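Local coordinates for RV1873 (Mycobacterium tuberculosis, PDB 2JEK), which is of unknown function but belongs to the DUF1810 family and folds into a compact, all-helical right-handed superhelix, at residues Leu69-Asp72 against Leu73-Pro76; Gly31-Arg34 against Gly35-Trp39; Gly133-Arg136 against Arg137-Ala140. All blocks are in the same frame, centred on the assembly; numbering follows the deposited sequence.

Contact 1: residues Leu69-Asp72 against Leu73-Pro76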
loop_
_atom_site.group_PDB
_atom_site.type_symbol
_atom_site.label_atom_id
_atom_site.label_comp_id
_atom_site.label_asym_id
_atom_site.label_seq_id
_atom_site.Cartn_x
_atom_site.Cartn_y
_atom_site.Cartn_z
ATOM N N LEU A 69 3.895 7.767 -6.393
ATOM C CA LEU A 69 2.751 8.659 -6.277
ATOM C C LEU A 69 2.585 9.593 -7.470
ATOM O O LEU A 69 1.462 9.931 -7.832
ATOM C CB LEU A 69 2.838 9.471 -4.993
ATOM C CG LEU A 69 2.633 8.677 -3.699
ATOM C CD1 LEU A 69 2.886 9.608 -2.539
ATOM C CD2 LEU A 69 1.229 8.115 -3.622
ATOM N N GLN A 70 3.700 10.019 -8.054
ATOM C CA GLN A 70 3.661 10.918 -9.214
ATOM C C GLN A 70 3.197 10.201 -10.474
ATOM O O GLN A 70 2.697 10.836 -11.411
ATOM C CB GLN A 70 5.043 11.498 -9.493
ATOM C CG GLN A 70 5.525 12.530 -8.498
ATOM C CD GLN A 70 6.953 12.962 -8.785
ATOM O OE1 GLN A 70 7.848 12.126 -8.974
ATOM N NE2 GLN A 70 7.175 14.271 -8.818
ATOM N N HIS A 71 3.383 8.883 -10.509
ATOM C CA HIS A 71 3.054 8.091 -11.694
ATOM C C HIS A 71 1.559 8.198 -11.960
ATOM O O HIS A 71 0.747 7.960 -11.067
ATOM C CB HIS A 71 3.464 6.632 -11.477
ATOM C CG HIS A 71 3.416 5.797 -12.718
ATOM N ND1 HIS A 71 2.236 5.346 -13.263
ATOM C CD2 HIS A 71 4.406 5.322 -13.510
ATOM C CE1 HIS A 71 2.498 4.639 -14.349
ATOM N NE2 HIS A 71 3.808 4.608 -14.521
ATOM N N ASP A 72 1.182 8.572 -13.187
ATOM C CA ASP A 72 -0.214 8.930 -13.461
ATOM C C ASP A 72 -1.175 7.728 -13.549
ATOM O O ASP A 72 -2.396 7.895 -13.676
ATOM C CB ASP A 72 -0.308 9.804 -14.721
ATOM C CG ASP A 72 -1.629 10.567 -14.817
ATOM O OD1 ASP A 72 -2.162 11.006 -13.774
ATOM O OD2 ASP A 72 -2.148 10.712 -15.947
ATOM N N LEU A 73 -0.622 6.513 -13.473
ATOM C CA LEU A 73 -1.438 5.316 -13.309
ATOM C C LEU A 73 -1.372 4.815 -11.857
ATOM O O LEU A 73 -2.405 4.638 -11.216
ATOM C CB LEU A 73 -1.033 4.204 -14.290
ATOM C CG LEU A 73 -2.033 3.041 -14.331
ATOM C CD1 LEU A 73 -3.302 3.443 -15.084
ATOM C CD2 LEU A 73 -1.409 1.795 -14.942
ATOM N N LEU A 74 -0.157 4.627 -11.355
ATOM C CA LEU A 74 0.037 4.004 -10.035
ATOM C C LEU A 74 -0.419 4.869 -8.863
ATOM O O LEU A 74 -0.986 4.361 -7.901
ATOM C CB LEU A 74 1.497 3.607 -9.840
ATOM C CG LEU A 74 2.061 2.583 -10.830
ATOM C CD1 LEU A 74 3.557 2.441 -10.667
ATOM C CD2 LEU A 74 1.368 1.247 -10.688
ATOM N N GLY A 75 -0.139 6.170 -8.923
ATOM C CA GLY A 75 -0.573 7.091 -7.869
ATOM C C GLY A 75 -2.086 7.120 -7.753
ATOM O O GLY A 75 -2.629 6.846 -6.679
ATOM N N PRO A 76 -2.795 7.462 -8.845
ATOM C CA PRO A 76 -4.259 7.432 -8.762
ATOM C C PRO A 76 -4.824 6.084 -8.315
ATOM O O PRO A 76 -5.805 6.047 -7.567
ATOM C CB PRO A 76 -4.703 7.781 -10.187
ATOM C CG PRO A 76 -3.600 8.668 -10.664
ATOM C CD PRO A 76 -2.345 8.001 -10.142
#
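Gly75 comes back against Leu69 as the chain turns from one helix into the next, their CA atoms 4.0 Å apart. Helix 62-70 ends here, His71 being the first residue to leave helical backbone angles, and helix 74-87 starts three residues later. The closing backbone bond runs from Gly75 N to His71 O over 2.9 Å. Beside it Gly75, having no side chain, brings its CA directly against Leu69 O in a CA-H...O contact of 3.5 Å.

The imidazole of His71 caps the new helix. With CG anti to the backbone N (chi1 -169°), the ring reaches over the turn and ND1 accepts from two amides, Leu73 N and Leu74 N, each at 3.1 Å. The bond from Leu74 N is nearly straight at 171°, that from Leu73 N more bent, and both donors are tilted out of the ring plane. Two backbone amides thus converge on a single ring nitrogen, which fixes the rotation of the imidazole. Leu74 lays CG over one ring face, a CH-pi contact 4.0 Å from the centroid, while Leu73 runs alongside His71, its CB 3.6 Å from CE1. Farther round the turn, the Pro76 ring leans on the backbone, with CG 3.3 Å from Asp72 O.

His71 and Leu73 both rest on Val14 of helix 11-17, and Leu74 reaches Phe13 and Gln17 of the same helix, whereas Leu69 packs against Phe112 and Ala115 of helix 101-115.

Contact 2: residues Gly31-Arg34 against Gly35-Trp39; sequences GRKR and GHWMW
Lys33 and Trp37 form a local lysine-on-tryptophan contact in the loop that carries the chain from helix 21-29 to the short helix 38-41. The aliphatic part of Lys33 lies along one face of the indole, the two side chains sliding past each other in opposite directions. CG sits 3.6 Å from CZ2 of Trp37, CD covers CH2, and CE stands almost squarely above the six-membered ring, 3.7 Å from its centroid. CE thereby makes a CH-pi contact; the ammonium is farther off, and its cation-pi attraction is weak at most.

The lysine chain is extended as far as CE and then bends at its last torsion (chi4 -75°), which lifts NZ away from the ring face, still above the six-membered ring, toward the carbonyl of Gly35. There NZ donates to Gly35 O at 2.9 Å, nearly along the C=O axis, and to water 1, also at 2.9 Å. That water accepts in turn from Met38 N, 2.9 Å away, bridging the lysine to the start of the helix. The loop itself begins with a Schellman motif, in which Gly31 takes a positive phi to end helix 21-29. Asp101 completes the surroundings of NZ through a salt bridge. On the tryptophan side, Glu27 OE1 accepts from Trp37 NE1 and from the amides of Arg34 and Gly35, fixing indole and loop to helix 21-29. Met38 flanks the lysine, its SD 4.0 Å from Lys33 CE.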
loop_
_atom_site.group_PDB
_atom_site.type_symbol
_atom_site.label_atom_id
_atom_site.label_comp_id
_atom_site.label_asym_id
_atom_site.label_seq_id
_atom_site.Cartn_x
_atom_site.Cartn_y
_atom_site.Cartn_z
ATOM N N GLY A 31 -15.372 -5.126 0.014
ATOM C CA GLY A 31 -14.876 -5.156 1.385
ATOM C C GLY A 31 -14.121 -6.399 1.849
ATOM O O GLY A 31 -14.016 -6.658 3.053
ATOM N N ARG A 32 -13.579 -7.177 0.915
ATOM C CA ARG A 32 -12.758 -8.319 1.314
ATOM C C ARG A 32 -11.772 -8.738 0.235
ATOM O O ARG A 32 -12.172 -9.091 -0.880
ATOM C CB ARG A 32 -13.630 -9.505 1.724
ATOM C CG ARG A 32 -12.855 -10.714 2.197
ATOM C CD ARG A 32 -13.777 -11.593 2.988
ATOM N NE ARG A 32 -13.887 -12.927 2.415
ATOM C CZ ARG A 32 -15.038 -13.577 2.274
ATOM N NH1 ARG A 32 -16.180 -13.005 2.646
ATOM N NH2 ARG A 32 -15.050 -14.793 1.745
ATOM N N LYS A 33 -10.496 -8.705 0.599
ATOM C CA LYS A 33 -9.423 -9.172 -0.267
ATOM C C LYS A 33 -9.448 -10.695 -0.402
ATOM O O LYS A 33 -9.546 -11.430 0.598
ATOM C CB LYS A 33 -8.058 -8.714 0.256
ATOM C CG LYS A 33 -6.866 -9.400 -0.432
ATOM C CD LYS A 33 -5.535 -8.767 -0.029
ATOM C CE LYS A 33 -4.372 -9.342 -0.822
ATOM N NZ LYS A 33 -3.988 -10.711 -0.360
ATOM N N ARG A 34 -9.343 -11.156 -1.646
ATOM C CA ARG A 34 -9.327 -12.591 -1.952
ATOM C C ARG A 34 -8.093 -13.028 -2.745
ATOM O O ARG A 34 -7.623 -14.154 -2.593
ATOM C CB ARG A 34 -10.581 -12.978 -2.738
ATOM C CG ARG A 34 -11.898 -12.617 -2.078
ATOM C CD ARG A 34 -13.063 -13.033 -2.958
ATOM N NE ARG A 34 -14.348 -12.558 -2.448
ATOM C CZ ARG A 34 -15.266 -13.323 -1.862
ATOM N NH1 ARG A 34 -15.065 -14.626 -1.698
ATOM N NH2 ARG A 34 -16.402 -12.778 -1.447
ATOM N N GLY A 35 -7.590 -12.152 -3.610
ATOM C CA GLY A 35 -6.524 -12.508 -4.542
ATOM C C GLY A 35 -5.114 -12.334 -4.001
ATOM O O GLY A 35 -4.916 -11.814 -2.895
ATOM N N HIS A 36 -4.139 -12.761 -4.805
ATOM C CA HIS A 36 -2.731 -12.755 -4.436
ATOM C C HIS A 36 -2.046 -11.555 -5.053
ATOM O O HIS A 36 -1.401 -11.665 -6.107
ATOM C CB HIS A 36 -2.050 -14.031 -4.938
ATOM C CG HIS A 36 -2.702 -15.290 -4.468
ATOM N ND1 HIS A 36 -2.965 -15.544 -3.138
ATOM C CD2 HIS A 36 -3.141 -16.373 -5.152
ATOM C CE1 HIS A 36 -3.539 -16.729 -3.025
ATOM N NE2 HIS A 36 -3.654 -17.254 -4.231
ATOM N N TRP A 37 -2.182 -10.402 -4.402
ATOM C CA TRP A 37 -1.718 -9.166 -5.020
ATOM C C TRP A 37 -1.218 -8.085 -4.065
ATOM O O TRP A 37 -0.931 -6.980 -4.509
ATOM C CB TRP A 37 -2.803 -8.582 -5.937
ATOM C CG TRP A 37 -4.227 -8.554 -5.395
ATOM C CD1 TRP A 37 -5.277 -9.318 -5.830
ATOM C CD2 TRP A 37 -4.761 -7.685 -4.380
ATOM N NE1 TRP A 37 -6.422 -8.987 -5.149
ATOM C CE2 TRP A 37 -6.135 -7.996 -4.246
ATOM C CE3 TRP A 37 -4.212 -6.682 -3.564
ATOM C CZ2 TRP A 37 -6.970 -7.329 -3.339
ATOM C CZ3 TRP A 37 -5.045 -6.016 -2.663
ATOM C CH2 TRP A 37 -6.411 -6.349 -2.559
ATOM N N MET A 38 -1.098 -8.383 -2.777
ATOM C CA MET A 38 -0.780 -7.318 -1.832
ATOM C C MET A 38 0.490 -6.534 -2.176
ATOM O O MET A 38 0.516 -5.308 -2.095
ATOM C CB MET A 38 -0.695 -7.841 -0.394
ATOM C CG MET A 38 -0.867 -6.755 0.647
ATOM S SD MET A 38 -2.535 -6.082 0.631
ATOM C CE MET A 38 -2.418 -4.896 1.977
ATOM N N TRP A 39 1.551 -7.249 -2.543
ATOM C CA TRP A 39 2.884 -6.668 -2.672
ATOM C C TRP A 39 2.938 -5.529 -3.670
ATOM O O TRP A 39 3.726 -4.596 -3.505
ATOM C CB TRP A 39 3.941 -7.716 -3.052
ATOM C CG TRP A 39 3.725 -9.071 -2.454
ATOM C CD1 TRP A 39 4.279 -9.572 -1.299
ATOM C CD2 TRP A 39 2.900 -10.111 -2.988
ATOM N NE1 TRP A 39 3.832 -10.854 -1.089
ATOM C CE2 TRP A 39 2.988 -11.208 -2.106
ATOM C CE3 TRP A 39 2.092 -10.221 -4.127
ATOM C CZ2 TRP A 39 2.295 -12.404 -2.331
ATOM C CZ3 TRP A 39 1.400 -11.410 -4.349
ATOM C CH2 TRP A 39 1.509 -12.485 -3.452
HETATM O O HOH W 1 -1.292 -11.017 -1.471
#

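Contact 3: residues Gly133-Arg136 against Arg137-Ala140; sequences GEDR and RTVA
Asp135 and Thr138 stand three residues apart across the start of helix 136-143, where the chain takes up helical bonding with Val139 N donating to Asp135 O at 3.1 Å and Ala140 N to Arg136 O. Asp135 is the N-cap. Its CG is anti to the backbone N (chi1 -173°), which swings the carboxylate back over the first turn. OD2 takes two bonds there: the Thr138 hydroxyl, OG1, donates to it at 2.7 Å on the anti side and close to the carboxylate plane, while Thr138 N donates at 3.1 Å from well above that plane, with a bent N-H...O angle of 139°. One residue thus holds OD2 by both its amide and its hydroxyl. The other oxygen, OD1, accepts from water 2 at 2.7 Å, and the same water takes a longer bond from Arg137 N, 3.3 Å away.

Beside the cap, Glu134 crosses Val139 at about a right angle, its CD 4.0 Å from the methyl CG2; the polar end of Glu134 makes a salt bridge to Arg114 of helix 101-115. Asp135 N donates to Thr110 OG1 of that helix, and Thr138 packs on Ser107 and Thr110.

Chemically, the N-cap carboxylate gives acceptors to the amides of Thr138 and, through water, Arg137, first-turn amides with no carbonyl four residues earlier within the helix. Its negative charge at the positive end of the helix dipole would probably be stabilised, lowering the pKa of Asp135.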
loop_
_atom_site.group_PDB
_atom_site.type_symbol
_atom_site.label_atom_id
_atom_site.label_comp_id
_atom_site.label_asym_id
_atom_site.label_seq_id
_atom_site.Cartn_x
_atom_site.Cartn_y
_atom_site.Cartn_z
ATOM N N GLY A 133 -2.125 4.647 14.631
ATOM C CA GLY A 133 -0.781 4.110 14.774
ATOM C C GLY A 133 -0.109 3.934 13.430
ATOM O O GLY A 133 -0.760 4.010 12.381
ATOM N N GLU A 134 1.196 3.687 13.478
ATOM C CA GLU A 134 2.031 3.564 12.288
ATOM C C GLU A 134 2.882 2.313 12.384
ATOM O O GLU A 134 3.093 1.775 13.470
ATOM C CB GLU A 134 2.964 4.762 12.178
ATOM C CG GLU A 134 2.326 6.035 11.650
ATOM C CD GLU A 134 3.342 7.142 11.465
ATOM O OE1 GLU A 134 3.805 7.701 12.481
ATOM O OE2 GLU A 134 3.687 7.451 10.303
ATOM N N ASP A 135 3.395 1.865 11.245
ATOM C CA ASP A 135 4.277 0.722 11.232
ATOM C C ASP A 135 5.634 1.131 11.773
ATOM O O ASP A 135 6.348 1.920 11.163
ATOM C CB ASP A 135 4.414 0.177 9.817
ATOM C CG ASP A 135 5.176 -1.106 9.771
ATOM O OD1 ASP A 135 4.695 -2.096 10.366
ATOM O OD2 ASP A 135 6.252 -1.146 9.146
ATOM N N ARG A 136 5.964 0.568 12.930
ATOM C CA ARG A 136 7.188 0.867 13.654
ATOM C C ARG A 136 8.450 0.708 12.804
ATOM O O ARG A 136 9.308 1.584 12.778
ATOM C CB ARG A 136 7.259 -0.056 14.870
ATOM C CG ARG A 136 8.501 0.130 15.714
ATOM C CD ARG A 136 8.469 -0.757 16.954
ATOM N NE ARG A 136 7.217 -0.640 17.707
ATOM C CZ ARG A 136 6.811 0.444 18.371
ATOM N NH1 ARG A 136 7.542 1.556 18.392
ATOM N NH2 ARG A 136 5.654 0.414 19.013
ATOM N N ARG A 137 8.530 -0.414 12.105
ATOM C CA ARG A 137 9.710 -0.740 11.316
ATOM C C ARG A 137 9.864 0.211 10.124
ATOM O O ARG A 137 10.979 0.584 9.769
ATOM C CB ARG A 137 9.660 -2.201 10.867
ATOM C CG ARG A 137 9.789 -3.205 12.033
ATOM C CD ARG A 137 9.446 -4.616 11.589
ATOM N NE ARG A 137 10.533 -5.235 10.833
ATOM C CZ ARG A 137 10.365 -6.061 9.801
ATOM N NH1 ARG A 137 9.146 -6.373 9.369
ATOM N NH2 ARG A 137 11.426 -6.562 9.185
ATOM N N THR A 138 8.748 0.625 9.528
ATOM C CA THR A 138 8.795 1.587 8.420
ATOM C C THR A 138 9.305 2.955 8.885
ATOM O O THR A 138 10.144 3.582 8.231
ATOM C CB THR A 138 7.408 1.734 7.757
ATOM O OG1 THR A 138 7.044 0.489 7.142
ATOM C CG2 THR A 138 7.432 2.808 6.676
ATOM N N VAL A 139 8.770 3.441 9.998
ATOM C CA VAL A 139 9.207 4.739 10.531
ATOM C C VAL A 139 10.711 4.718 10.814
ATOM O O VAL A 139 11.421 5.681 10.496
ATOM C CB VAL A 139 8.395 5.162 11.793
ATOM C CG1 VAL A 139 8.935 6.472 12.388
ATOM C CG2 VAL A 139 6.912 5.304 11.465
ATOM N N ALA A 140 11.191 3.610 11.367
ATOM C CA ALA A 140 12.616 3.467 11.669
ATOM C C ALA A 140 13.467 3.499 10.399
ATOM O O ALA A 140 14.470 4.217 10.344
ATOM C CB ALA A 140 12.878 2.199 12.469
HETATM O O HOH W 2 6.314 -2.817 12.390
#

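In the fold
From the N terminus, the contacts follow one another in series, and none nests within or crosses another. Contact 2 comes first, at the turn from helix 21-29 into the short helix 38-41, and is tied to Asp101 at the beginning of helix 101-115. Contact 1 follows, closing the tight turn between helices 62-70 and 74-87 against helix 11-17. Contact 3 starts the last helix, 136-143, beside the middle of helix 101-115. Their centres lie about 20 to 23 Å apart and they do not touch one another, yet helix 101-115 has a neighbour in each, serving as a shared partner for three separate helix junctions.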